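Rhamnose ABC transporter, rhamnose-binding protein (Actinomyces odontolyticus ATCC 17982, PDB 5BQ3) probably binds rhamnose or a related sugar outside the cell membrane and delivers it to an ABC importer. Local coordinates at residues I30-K35 with V88-A93; S42-G47 with D270-G275; L127-V132 with K312-G317; V132-V137 with N168-F173. All coordinates share one frame; numbering follows the deposited sequence.

Interaction 1: I30-K35 with V88-A93; sequences ITFIPK and VLVIAA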
loop_
_atom_site.group_PDB
_atom_site.type_symbol
_atom_site.label_atom_id
_atom_site.label_comp_id
_atom_site.label_asym_id
_atom_site.label_seq_id
_atom_site.Cartn_x
_atom_site.Cartn_y
_atom_site.Cartn_z
ATOM N N ILE A 30 17.385 9.822 -12.780
ATOM C CA ILE A 30 16.496 8.971 -11.981
ATOM C C ILE A 30 15.545 8.199 -12.916
ATOM O O ILE A 30 15.044 8.763 -13.891
ATOM C CB ILE A 30 15.733 9.783 -10.880
ATOM C CG1 ILE A 30 15.025 8.846 -9.863
ATOM C CG2 ILE A 30 14.775 10.844 -11.469
ATOM C CD1 ILE A 30 14.617 9.491 -8.541
ATOM N N THR A 31 15.323 6.907 -12.623
ATOM C CA THR A 31 14.430 6.052 -13.407
ATOM C C THR A 31 13.509 5.269 -12.469
ATOM O O THR A 31 13.967 4.670 -11.492
ATOM C CB THR A 31 15.218 5.141 -14.363
ATOM O OG1 THR A 31 15.980 5.959 -15.252
ATOM C CG2 THR A 31 14.315 4.241 -15.189
ATOM N N PHE A 32 12.204 5.291 -12.785
ATOM C CA PHE A 32 11.142 4.610 -12.043
ATOM C C PHE A 32 10.674 3.394 -12.842
ATOM O O PHE A 32 10.270 3.537 -13.997
ATOM C CB PHE A 32 9.969 5.573 -11.758
ATOM C CG PHE A 32 10.343 6.843 -11.029
ATOM C CD1 PHE A 32 10.755 7.970 -11.729
ATOM C CD2 PHE A 32 10.273 6.916 -9.644
ATOM C CE1 PHE A 32 11.122 9.139 -11.053
ATOM C CE2 PHE A 32 10.630 8.082 -8.970
ATOM C CZ PHE A 32 11.055 9.186 -9.678
ATOM N N ILE A 33 10.778 2.191 -12.246
ATOM C CA ILE A 33 10.357 0.948 -12.887
ATOM C C ILE A 33 9.167 0.360 -12.103
ATOM O O ILE A 33 9.364 -0.229 -11.037
ATOM C CB ILE A 33 11.514 -0.085 -13.085
ATOM C CG1 ILE A 33 12.725 0.543 -13.819
ATOM C CG2 ILE A 33 11.004 -1.337 -13.834
ATOM C CD1 ILE A 33 14.047 -0.188 -13.629
ATOM N N PRO A 34 7.921 0.500 -12.621
ATOM C CA PRO A 34 6.775 -0.105 -11.922
ATOM C C PRO A 34 6.687 -1.607 -12.207
ATOM O O PRO A 34 7.454 -2.123 -13.026
ATOM C CB PRO A 34 5.579 0.657 -12.499
ATOM C CG PRO A 34 5.998 1.021 -13.881
ATOM C CD PRO A 34 7.501 1.157 -13.882
ATOM N N LYS A 35 5.745 -2.306 -11.544
ATOM C CA LYS A 35 5.504 -3.739 -11.738
ATOM C C LYS A 35 5.076 -4.027 -13.182
ATOM O O LYS A 35 5.501 -5.016 -13.781
ATOM C CB LYS A 35 4.410 -4.225 -10.773
ATOM C CG LYS A 35 4.868 -4.459 -9.347
ATOM C CD LYS A 35 3.732 -5.019 -8.512
ATOM C CE LYS A 35 4.202 -5.446 -7.151
ATOM N NZ LYS A 35 3.097 -6.006 -6.333
ATOM N N VAL A 88 20.056 6.861 -10.028
ATOM C CA VAL A 88 19.044 6.461 -9.044
ATOM C C VAL A 88 18.006 5.560 -9.720
ATOM O O VAL A 88 17.436 5.935 -10.744
ATOM C CB VAL A 88 18.365 7.671 -8.341
ATOM C CG1 VAL A 88 17.375 7.204 -7.278
ATOM C CG2 VAL A 88 19.391 8.624 -7.733
ATOM N N LEU A 89 17.753 4.382 -9.130
ATOM C CA LEU A 89 16.768 3.431 -9.637
ATOM C C LEU A 89 15.694 3.167 -8.580
ATOM O O LEU A 89 16.004 2.684 -7.490
ATOM C CB LEU A 89 17.445 2.122 -10.068
ATOM C CG LEU A 89 16.709 1.331 -11.144
ATOM C CD1 LEU A 89 17.123 1.790 -12.530
ATOM C CD2 LEU A 89 16.969 -0.146 -10.994
ATOM N N VAL A 90 14.438 3.521 -8.899
ATOM C CA VAL A 90 13.285 3.328 -8.012
ATOM C C VAL A 90 12.432 2.206 -8.625
ATOM O O VAL A 90 11.941 2.366 -9.741
ATOM C CB VAL A 90 12.490 4.640 -7.762
ATOM C CG1 VAL A 90 11.466 4.448 -6.653
ATOM C CG2 VAL A 90 13.422 5.804 -7.419
ATOM N N ILE A 91 12.307 1.051 -7.932
ATOM C CA ILE A 91 11.601 -0.104 -8.495
ATOM C C ILE A 91 10.592 -0.764 -7.526
ATOM O O ILE A 91 10.860 -0.913 -6.340
ATOM C CB ILE A 91 12.640 -1.151 -9.023
ATOM C CG1 ILE A 91 11.958 -2.382 -9.667
ATOM C CG2 ILE A 91 13.667 -1.563 -7.949
ATOM C CD1 ILE A 91 12.683 -2.998 -10.795
ATOM N N ALA A 92 9.438 -1.179 -8.077
ATOM C CA ALA A 92 8.406 -1.949 -7.386
ATOM C C ALA A 92 8.573 -3.394 -7.845
ATOM O O ALA A 92 8.118 -3.753 -8.932
ATOM C CB ALA A 92 7.018 -1.404 -7.710
ATOM N N ALA A 93 9.338 -4.186 -7.065
ATOM C CA ALA A 93 9.713 -5.568 -7.374
ATOM C C ALA A 93 8.515 -6.504 -7.550
ATOM O O ALA A 93 7.653 -6.589 -6.672
ATOM C CB ALA A 93 10.635 -6.112 -6.293
#
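Ile33 and Ile91 form one of four in-register pairs that join two neighbouring parallel strands, 29-33 and 88-91, in the six-stranded sheet of a Rossmann-like lobe, one of the two lobes of a type I periplasmic binding protein fold. Ile33 illustrates how a branched side chain serves two neighbours at once. Its CB sits 3.9 Å from Ile91 CD1, and the CG2 methyl meets that same CD1 at 3.8 Å. The other branch leaves beside the backbone N (chi1 -53°), so CG1 carries the chain back along the strand and brings CD1 to 3.8 Å from Leu89 CD1, with Leu89 CD2 nearly as close. On the other face of the sheet Ile30, Phe32, Val88 and Val90 gather, and Phe32 CD2 comes to 3.7 Å from Val90 CB with the two side chains alongside each other. Helices 40-56 and 271-287 cover this second group through Leu46, Ala278 and Ala279. The backbones are joined by four hydrogen bonds, of which Val90 N to Thr31 O is almost perfectly straight (178°). The hydroxyl of Thr31 is engaged by Glu81. Beyond the strand ends Lys35 runs extended past the Ala92 carbonyl toward Ser118, which receives its ammonium group; on the way Lys35 CG passes 3.4 Å from Ala92 O.

Interaction 2: S42-G47 with D270-G275; sequences SDVMLG and DPAQLG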
loop_
_atom_site.group_PDB
_atom_site.type_symbol
_atom_site.label_atom_id
_atom_site.label_comp_id
_atom_site.label_asym_id
_atom_site.label_seq_id
_atom_site.Cartn_x
_atom_site.Cartn_y
_atom_site.Cartn_z
ATOM N N SER A 42 -0.817 2.373 -10.144
ATOM C CA SER A 42 0.642 2.427 -10.249
ATOM C C SER A 42 1.115 3.734 -10.917
ATOM O O SER A 42 2.174 4.244 -10.555
ATOM C CB SER A 42 1.154 1.219 -11.024
ATOM O OG SER A 42 2.526 0.975 -10.770
ATOM N N ASP A 43 0.316 4.282 -11.861
ATOM C CA ASP A 43 0.617 5.522 -12.582
ATOM C C ASP A 43 0.500 6.763 -11.677
ATOM O O ASP A 43 1.179 7.762 -11.934
ATOM C CB ASP A 43 -0.285 5.669 -13.822
ATOM C CG ASP A 43 0.103 4.800 -15.017
ATOM O OD1 ASP A 43 1.050 3.988 -14.886
ATOM O OD2 ASP A 43 -0.544 4.929 -16.081
ATOM N N VAL A 44 -0.339 6.697 -10.623
ATOM C CA VAL A 44 -0.514 7.768 -9.628
ATOM C C VAL A 44 0.774 7.840 -8.782
ATOM O O VAL A 44 1.262 8.933 -8.498
ATOM C CB VAL A 44 -1.790 7.562 -8.761
ATOM C CG1 VAL A 44 -1.906 8.625 -7.670
ATOM C CG2 VAL A 44 -3.045 7.556 -9.625
HETATM N N MSE A 45 1.335 6.661 -8.428
HETATM C CA MSE A 45 2.582 6.492 -7.678
HETATM C C MSE A 45 3.761 7.031 -8.505
HETATM O O MSE A 45 4.601 7.749 -7.960
HETATM C CB MSE A 45 2.775 5.004 -7.316
HETATM C CG MSE A 45 4.102 4.675 -6.623
HETATM SE SE MSE A 45 4.492 2.749 -6.570
HETATM C CE MSE A 45 4.644 2.383 -8.495
ATOM N N LEU A 46 3.797 6.711 -9.822
ATOM C CA LEU A 46 4.834 7.186 -10.751
ATOM C C LEU A 46 4.752 8.706 -10.930
ATOM O O LEU A 46 5.790 9.373 -10.953
ATOM C CB LEU A 46 4.735 6.490 -12.123
ATOM C CG LEU A 46 4.965 4.978 -12.173
ATOM C CD1 LEU A 46 4.356 4.386 -13.432
ATOM C CD2 LEU A 46 6.434 4.632 -12.096
ATOM N N GLY A 47 3.523 9.226 -11.031
ATOM C CA GLY A 47 3.232 10.649 -11.173
ATOM C C GLY A 47 3.762 11.487 -10.024
ATOM O O GLY A 47 4.276 12.585 -10.247
ATOM N N ASP A 270 -2.339 6.991 -0.142
ATOM C CA ASP A 270 -2.142 7.803 -1.339
ATOM C C ASP A 270 -0.882 7.282 -2.053
ATOM O O ASP A 270 0.218 7.471 -1.518
ATOM C CB ASP A 270 -2.027 9.300 -0.970
ATOM C CG ASP A 270 -2.095 10.294 -2.124
ATOM O OD1 ASP A 270 -2.110 9.855 -3.299
ATOM O OD2 ASP A 270 -2.125 11.515 -1.850
ATOM N N PRO A 271 -1.002 6.588 -3.220
ATOM C CA PRO A 271 0.207 6.062 -3.889
ATOM C C PRO A 271 1.173 7.151 -4.375
ATOM O O PRO A 271 2.367 6.878 -4.471
ATOM C CB PRO A 271 -0.345 5.238 -5.059
ATOM C CG PRO A 271 -1.722 5.696 -5.257
ATOM C CD PRO A 271 -2.229 6.237 -3.966
ATOM N N ALA A 272 0.671 8.382 -4.637
ATOM C CA ALA A 272 1.462 9.541 -5.068
ATOM C C ALA A 272 2.505 9.940 -4.012
ATOM O O ALA A 272 3.606 10.368 -4.374
ATOM C CB ALA A 272 0.546 10.718 -5.360
ATOM N N GLN A 273 2.158 9.793 -2.713
ATOM C CA GLN A 273 3.038 10.094 -1.580
ATOM C C GLN A 273 4.207 9.104 -1.513
ATOM O O GLN A 273 5.308 9.489 -1.120
ATOM C CB GLN A 273 2.255 10.061 -0.262
ATOM C CG GLN A 273 1.261 11.204 -0.081
ATOM C CD GLN A 273 0.586 11.177 1.271
ATOM O OE1 GLN A 273 0.172 10.128 1.783
ATOM N NE2 GLN A 273 0.424 12.345 1.865
ATOM N N LEU A 274 3.962 7.831 -1.888
ATOM C CA LEU A 274 4.962 6.765 -1.892
ATOM C C LEU A 274 6.072 7.058 -2.918
ATOM O O LEU A 274 7.250 6.940 -2.579
ATOM C CB LEU A 274 4.294 5.405 -2.168
ATOM C CG LEU A 274 5.207 4.188 -2.308
ATOM C CD1 LEU A 274 5.709 3.715 -0.956
ATOM C CD2 LEU A 274 4.491 3.078 -3.004
ATOM N N GLY A 275 5.685 7.444 -4.134
ATOM C CA GLY A 275 6.614 7.805 -5.201
ATOM C C GLY A 275 7.385 9.070 -4.874
ATOM O O GLY A 275 8.568 9.181 -5.208
#
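The puckered pyrrolidine of Pro271 is the ring that meets helix 40-56, and with no aromatic face taking part it touches through two of its carbons: CG meets Val44 CG1 at 3.8 Å, and CB meets Met45 CB at 3.9 Å. The peptide carbonyl beyond the ring is used as well, since Pro271 O receives a CA-H...O contact from Met45 CA. Next along helix 271-287, Ala272 CB lies 4.0 Å from the same Val44 CG1, and Asp270 caps the helix start with a weak bond from Ala272 N to its carboxylate OD1. Met45, a selenomethionine, leaves with CG opposite its backbone N (chi1 175°) and runs alongside Leu274, its SE reaching 3.6 Å from Leu274 CD2; Phe116 of strand 112-116 packs against both. The short helical segments cross at -42° with axes 6.6 Å apart, close enough for backbone to meet backbone. Gly275 makes this possible, because a CB there would collide with Met45 O; instead Gly275 CA makes a CA-H...O contact with that oxygen at 3.4 Å. With apolar groups and carbonyl-to-CA contacts as its whole chemistry, the interface depends on fitted shape and lacks the directional grip of conventional hydrogen bonds.

Interaction 3: L127-V132 with K312-G317; sequences LFINQV and KTVVVG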
loop_
_atom_site.group_PDB
_atom_site.type_symbol
_atom_site.label_atom_id
_atom_site.label_comp_id
_atom_site.label_asym_id
_atom_site.label_seq_id
_atom_site.Cartn_x
_atom_site.Cartn_y
_atom_site.Cartn_z
ATOM N N LEU A 127 17.660 1.072 0.153
ATOM C CA LEU A 127 16.516 1.534 0.945
ATOM C C LEU A 127 15.196 0.987 0.403
ATOM O O LEU A 127 15.054 0.807 -0.807
ATOM C CB LEU A 127 16.484 3.081 0.891
ATOM C CG LEU A 127 16.296 3.872 2.189
ATOM C CD1 LEU A 127 17.426 3.621 3.183
ATOM C CD2 LEU A 127 16.256 5.350 1.897
ATOM N N PHE A 128 14.219 0.746 1.302
ATOM C CA PHE A 128 12.861 0.320 0.951
ATOM C C PHE A 128 11.853 1.342 1.499
ATOM O O PHE A 128 11.940 1.726 2.665
ATOM C CB PHE A 128 12.538 -1.108 1.441
ATOM C CG PHE A 128 11.086 -1.536 1.303
ATOM C CD1 PHE A 128 10.444 -1.505 0.067
ATOM C CD2 PHE A 128 10.369 -1.983 2.406
ATOM C CE1 PHE A 128 9.100 -1.877 -0.051
ATOM C CE2 PHE A 128 9.027 -2.365 2.282
ATOM C CZ PHE A 128 8.406 -2.317 1.054
ATOM N N ILE A 129 10.917 1.795 0.645
ATOM C CA ILE A 129 9.872 2.752 1.005
ATOM C C ILE A 129 8.545 2.004 1.072
ATOM O O ILE A 129 8.034 1.549 0.044
ATOM C CB ILE A 129 9.807 3.985 0.043
ATOM C CG1 ILE A 129 11.217 4.539 -0.342
ATOM C CG2 ILE A 129 8.894 5.090 0.607
ATOM C CD1 ILE A 129 12.131 5.095 0.803
ATOM N N ASN A 130 8.009 1.847 2.288
ATOM C CA ASN A 130 6.734 1.177 2.511
ATOM C C ASN A 130 5.636 2.217 2.707
ATOM O O ASN A 130 5.855 3.221 3.390
ATOM C CB ASN A 130 6.821 0.238 3.717
ATOM C CG ASN A 130 5.854 -0.930 3.717
ATOM O OD1 ASN A 130 5.038 -1.138 2.804
ATOM N ND2 ASN A 130 5.954 -1.746 4.750
ATOM N N GLN A 131 4.467 1.986 2.090
ATOM C CA GLN A 131 3.300 2.873 2.173
ATOM C C GLN A 131 2.833 3.027 3.610
ATOM O O GLN A 131 2.695 4.144 4.107
ATOM C CB GLN A 131 2.121 2.329 1.330
ATOM C CG GLN A 131 2.457 1.921 -0.094
ATOM C CD GLN A 131 2.652 0.432 -0.225
ATOM O OE1 GLN A 131 3.587 -0.156 0.335
ATOM N NE2 GLN A 131 1.779 -0.207 -0.992
ATOM N N VAL A 132 2.587 1.883 4.269
ATOM C CA VAL A 132 2.039 1.755 5.621
ATOM C C VAL A 132 2.728 0.619 6.392
ATOM O O VAL A 132 3.209 -0.337 5.782
ATOM C CB VAL A 132 0.497 1.506 5.543
ATOM C CG1 VAL A 132 -0.259 2.779 5.179
ATOM C CG2 VAL A 132 0.152 0.387 4.560
ATOM N N LYS A 312 16.400 -1.336 6.754
ATOM C CA LYS A 312 16.521 -0.185 5.838
ATOM C C LYS A 312 15.146 0.219 5.247
ATOM O O LYS A 312 15.041 0.499 4.051
ATOM C CB LYS A 312 17.533 -0.490 4.713
ATOM C CG LYS A 312 18.961 -0.710 5.183
ATOM C CD LYS A 312 19.833 -1.175 4.034
ATOM C CE LYS A 312 21.259 -1.392 4.457
ATOM N NZ LYS A 312 22.098 -1.807 3.308
ATOM N N THR A 313 14.095 0.233 6.096
ATOM C CA THR A 313 12.722 0.532 5.685
ATOM C C THR A 313 12.269 1.912 6.184
ATOM O O THR A 313 12.447 2.242 7.353
ATOM C CB THR A 313 11.769 -0.591 6.161
ATOM O OG1 THR A 313 12.248 -1.844 5.674
ATOM C CG2 THR A 313 10.325 -0.394 5.692
ATOM N N VAL A 314 11.649 2.690 5.276
ATOM C CA VAL A 314 11.076 4.020 5.518
ATOM C C VAL A 314 9.553 3.916 5.329
ATOM O O VAL A 314 9.105 3.418 4.296
ATOM C CB VAL A 314 11.702 5.108 4.595
ATOM C CG1 VAL A 314 11.104 6.485 4.870
ATOM C CG2 VAL A 314 13.225 5.144 4.718
ATOM N N VAL A 315 8.765 4.357 6.324
ATOM C CA VAL A 315 7.299 4.321 6.248
ATOM C C VAL A 315 6.803 5.728 5.868
ATOM O O VAL A 315 7.188 6.712 6.506
ATOM C CB VAL A 315 6.636 3.779 7.552
ATOM C CG1 VAL A 315 5.114 3.777 7.450
ATOM C CG2 VAL A 315 7.139 2.380 7.891
ATOM N N VAL A 316 5.959 5.810 4.817
ATOM C CA VAL A 316 5.370 7.055 4.300
ATOM C C VAL A 316 4.480 7.699 5.388
ATOM O O VAL A 316 4.601 8.898 5.638
ATOM C CB VAL A 316 4.597 6.834 2.964
ATOM C CG1 VAL A 316 3.955 8.126 2.466
ATOM C CG2 VAL A 316 5.510 6.254 1.891
ATOM N N GLY A 317 3.634 6.896 6.035
ATOM C CA GLY A 317 2.759 7.373 7.100
ATOM C C GLY A 317 1.653 6.416 7.488
ATOM O O GLY A 317 1.676 5.243 7.105
#
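Ile129 and Leu127 of strand 127-130 close on Val314 of strand 313-315, the parallel neighbour that ends the six-stranded sheet of this type I periplasmic binding protein lobe. Ile129 lies beside Val314, its CD1 3.8 Å from Val314 CB, while its CG2 meets Val316 CG2 with the two side chains at about a right angle. Leu127 reaches the same valine with one methyl, CD2 to Val314 CG2 at 4.1 Å. Replacing Leu127 with an alanine would probably leave Val314 CG2 without this neighbour and open a gap beneath helix 271-287, whose Ala281 packs on both Leu127 and Ile129. On the other face Phe128 CD2 stands 3.7 Å from Thr313 CG2, with Thr313 OG1 in the plane of the ring at its edge. Asn311 O in turn holds that hydroxyl, which helps fix the threonine's rotation. Asn130 N lies 4.3 Å above the ring plane, over its centre. Four sound backbone hydrogen bonds set the register, from Phe128 N to Lys312 O at one end to Val316 N to Asn130 O at the other. Past them the chains draw apart, Val132 CG1 still touching Gly317 O, and the last backbone bond, Gly317 N to Gln131 O, is weak at 3.5 Å.

Interaction 4: V132-V137 with N168-F173; sequences VESKQV and NAWIKF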
loop_
_atom_site.group_PDB
_atom_site.type_symbol
_atom_site.label_atom_id
_atom_site.label_comp_id
_atom_site.label_asym_id
_atom_site.label_seq_id
_atom_site.Cartn_x
_atom_site.Cartn_y
_atom_site.Cartn_z
ATOM N N VAL A 132 2.587 1.883 4.269
ATOM C CA VAL A 132 2.039 1.755 5.621
ATOM C C VAL A 132 2.728 0.619 6.392
ATOM O O VAL A 132 3.209 -0.337 5.782
ATOM C CB VAL A 132 0.497 1.506 5.543
ATOM C CG1 VAL A 132 -0.259 2.779 5.179
ATOM C CG2 VAL A 132 0.152 0.387 4.560
ATOM N N GLU A 133 2.744 0.720 7.733
ATOM C CA GLU A 133 3.267 -0.296 8.652
ATOM C C GLU A 133 2.113 -1.286 8.939
ATOM O O GLU A 133 0.973 -0.855 9.132
ATOM C CB GLU A 133 3.837 0.377 9.930
ATOM C CG GLU A 133 3.957 -0.488 11.182
ATOM C CD GLU A 133 4.922 -1.660 11.147
ATOM O OE1 GLU A 133 6.024 -1.515 10.567
ATOM O OE2 GLU A 133 4.591 -2.714 11.741
ATOM N N SER A 134 2.414 -2.600 8.926
ATOM C CA SER A 134 1.476 -3.716 9.093
ATOM C C SER A 134 0.559 -3.582 10.324
ATOM O O SER A 134 -0.659 -3.668 10.168
ATOM C CB SER A 134 2.234 -5.037 9.160
ATOM O OG SER A 134 1.418 -6.116 8.742
ATOM N N LYS A 135 1.129 -3.347 11.525
ATOM C CA LYS A 135 0.374 -3.198 12.778
ATOM C C LYS A 135 -0.538 -1.953 12.752
ATOM O O LYS A 135 -1.592 -1.961 13.393
ATOM C CB LYS A 135 1.332 -3.136 13.980
ATOM C CG LYS A 135 0.663 -3.359 15.336
ATOM C CD LYS A 135 1.621 -3.090 16.487
ATOM C CE LYS A 135 0.918 -2.930 17.815
ATOM N NZ LYS A 135 0.452 -4.231 18.366
ATOM N N GLN A 136 -0.142 -0.899 12.013
ATOM C CA GLN A 136 -0.919 0.336 11.906
ATOM C C GLN A 136 -2.163 0.130 11.043
ATOM O O GLN A 136 -3.180 0.773 11.304
ATOM C CB GLN A 136 -0.061 1.489 11.365
ATOM C CG GLN A 136 -0.601 2.889 11.690
ATOM C CD GLN A 136 -0.791 3.149 13.166
ATOM O OE1 GLN A 136 0.131 3.019 13.978
ATOM N NE2 GLN A 136 -2.000 3.531 13.544
ATOM N N VAL A 137 -2.094 -0.768 10.037
ATOM C CA VAL A 137 -3.233 -1.095 9.164
ATOM C C VAL A 137 -4.338 -1.730 10.026
ATOM O O VAL A 137 -5.496 -1.319 9.944
ATOM C CB VAL A 137 -2.824 -2.014 7.976
ATOM C CG1 VAL A 137 -4.034 -2.421 7.134
ATOM C CG2 VAL A 137 -1.776 -1.345 7.103
ATOM N N ASN A 168 -3.256 -12.162 6.358
ATOM C CA ASN A 168 -3.086 -12.995 7.555
ATOM C C ASN A 168 -2.263 -12.278 8.631
ATOM O O ASN A 168 -2.479 -12.521 9.820
ATOM C CB ASN A 168 -2.458 -14.342 7.210
ATOM C CG ASN A 168 -3.335 -15.257 6.381
ATOM O OD1 ASN A 168 -4.565 -15.123 6.318
ATOM N ND2 ASN A 168 -2.710 -16.222 5.723
ATOM N N ALA A 169 -1.355 -11.374 8.215
ATOM C CA ALA A 169 -0.538 -10.563 9.113
ATOM C C ALA A 169 -1.398 -9.492 9.795
ATOM O O ALA A 169 -1.294 -9.333 11.011
ATOM C CB ALA A 169 0.610 -9.918 8.347
ATOM N N TRP A 170 -2.268 -8.789 9.022
ATOM C CA TRP A 170 -3.167 -7.745 9.541
ATOM C C TRP A 170 -4.241 -8.332 10.464
ATOM O O TRP A 170 -4.562 -7.706 11.476
ATOM C CB TRP A 170 -3.844 -6.941 8.410
ATOM C CG TRP A 170 -2.919 -6.283 7.422
ATOM C CD1 TRP A 170 -1.741 -5.646 7.689
ATOM C CD2 TRP A 170 -3.159 -6.110 6.016
ATOM N NE1 TRP A 170 -1.196 -5.151 6.526
ATOM C CE2 TRP A 170 -2.050 -5.412 5.485
ATOM C CE3 TRP A 170 -4.192 -6.501 5.145
ATOM C CZ2 TRP A 170 -1.945 -5.101 4.121
ATOM C CZ3 TRP A 170 -4.076 -6.210 3.794
ATOM C CH2 TRP A 170 -2.973 -5.504 3.297
ATOM N N ILE A 171 -4.787 -9.528 10.116
ATOM C CA ILE A 171 -5.799 -10.252 10.899
ATOM C C ILE A 171 -5.189 -10.685 12.250
ATOM O O ILE A 171 -5.844 -10.514 13.279
ATOM C CB ILE A 171 -6.402 -11.450 10.098
ATOM C CG1 ILE A 171 -7.307 -10.944 8.949
ATOM C CG2 ILE A 171 -7.171 -12.433 11.006
ATOM C CD1 ILE A 171 -7.491 -11.915 7.774
ATOM N N LYS A 172 -3.938 -11.209 12.246
ATOM C CA LYS A 172 -3.231 -11.646 13.458
ATOM C C LYS A 172 -3.019 -10.463 14.421
ATOM O O LYS A 172 -3.278 -10.619 15.613
ATOM C CB LYS A 172 -1.892 -12.333 13.113
ATOM C CG LYS A 172 -1.063 -12.822 14.311
ATOM C CD LYS A 172 -1.689 -13.996 15.067
ATOM C CE LYS A 172 -0.976 -14.246 16.375
ATOM N NZ LYS A 172 -1.723 -15.192 17.244
ATOM N N PHE A 173 -2.598 -9.284 13.906
ATOM C CA PHE A 173 -2.417 -8.082 14.732
ATOM C C PHE A 173 -3.763 -7.628 15.300
ATOM O O PHE A 173 -3.830 -7.223 16.460
ATOM C CB PHE A 173 -1.749 -6.939 13.945
ATOM C CG PHE A 173 -0.251 -7.025 13.750
ATOM C CD1 PHE A 173 0.613 -6.994 14.839
ATOM C CD2 PHE A 173 0.299 -7.047 12.476
ATOM C CE1 PHE A 173 1.999 -7.046 14.656
ATOM C CE2 PHE A 173 1.684 -7.098 12.292
ATOM C CZ PHE A 173 2.524 -7.098 13.384
#
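Val137 and Trp170 form the compact half of a helix-helix contact in the second lobe of the binding protein fold, where the first turn of helix 134-149 meets helix 165-180; strand 153-159 lies between these helices in the chain. Val137 CG1 sits over the five-membered ring of Trp170, 3.8 Å from its centroid and only 2° off the ring normal, a CH-pi contact. The CG1 branch gets there because it points opposite the backbone N (chi1 176°), while CB approaches Trp170 CD1. The indole is further hemmed in by Met141 of helix 134-149 and by Leu248. Between the halves stands Ser134: its OG is 3.4 Å from Trp170 CD1 and also lies at the edge of the Phe173 ring, near its plane, 3.7 Å from CE2. Toward solvent the contact is no wider but more exposed, a lysine covering the Phe173 ring, which also touches Ala138. Lys135 lays CB over the middle of the Phe173 ring, 3.9 Å from the centroid and 8° off the normal, and then bends at its end to carry NZ to a salt bridge with Glu177. An alanine in place of Phe173 would probably leave the lysine methylenes without a surface to lie on and Ser134 uncovered on that side. Beyond CB the lysine continues across the ring, its CG 3.7 Å from Phe173 CD1.

How the interactions relate
Interactions 1, 2 and 3 build one lobe, and interaction 4 lies in the other. Interactions 1 and 3 are separate strand pairs of the same six-stranded sheet, their centres 15 Å apart, and interaction 2 bridges them: helix 40-56 packs Leu46 on Phe32, while Leu274 of helix 271-287 rests on Ile129 and Val316. Interactions 3 and 4 share Val132, where the chain passes into helix 134-149 of the second lobe. Along the chain interaction 1 closes before 3 and 4 open, interaction 4 falls within the spans of both 2 and 3, and interaction 2 crosses 1 and 3. Later segments thus return to complete the first lobe, consistent with the interlobe crossovers of type I binding proteins.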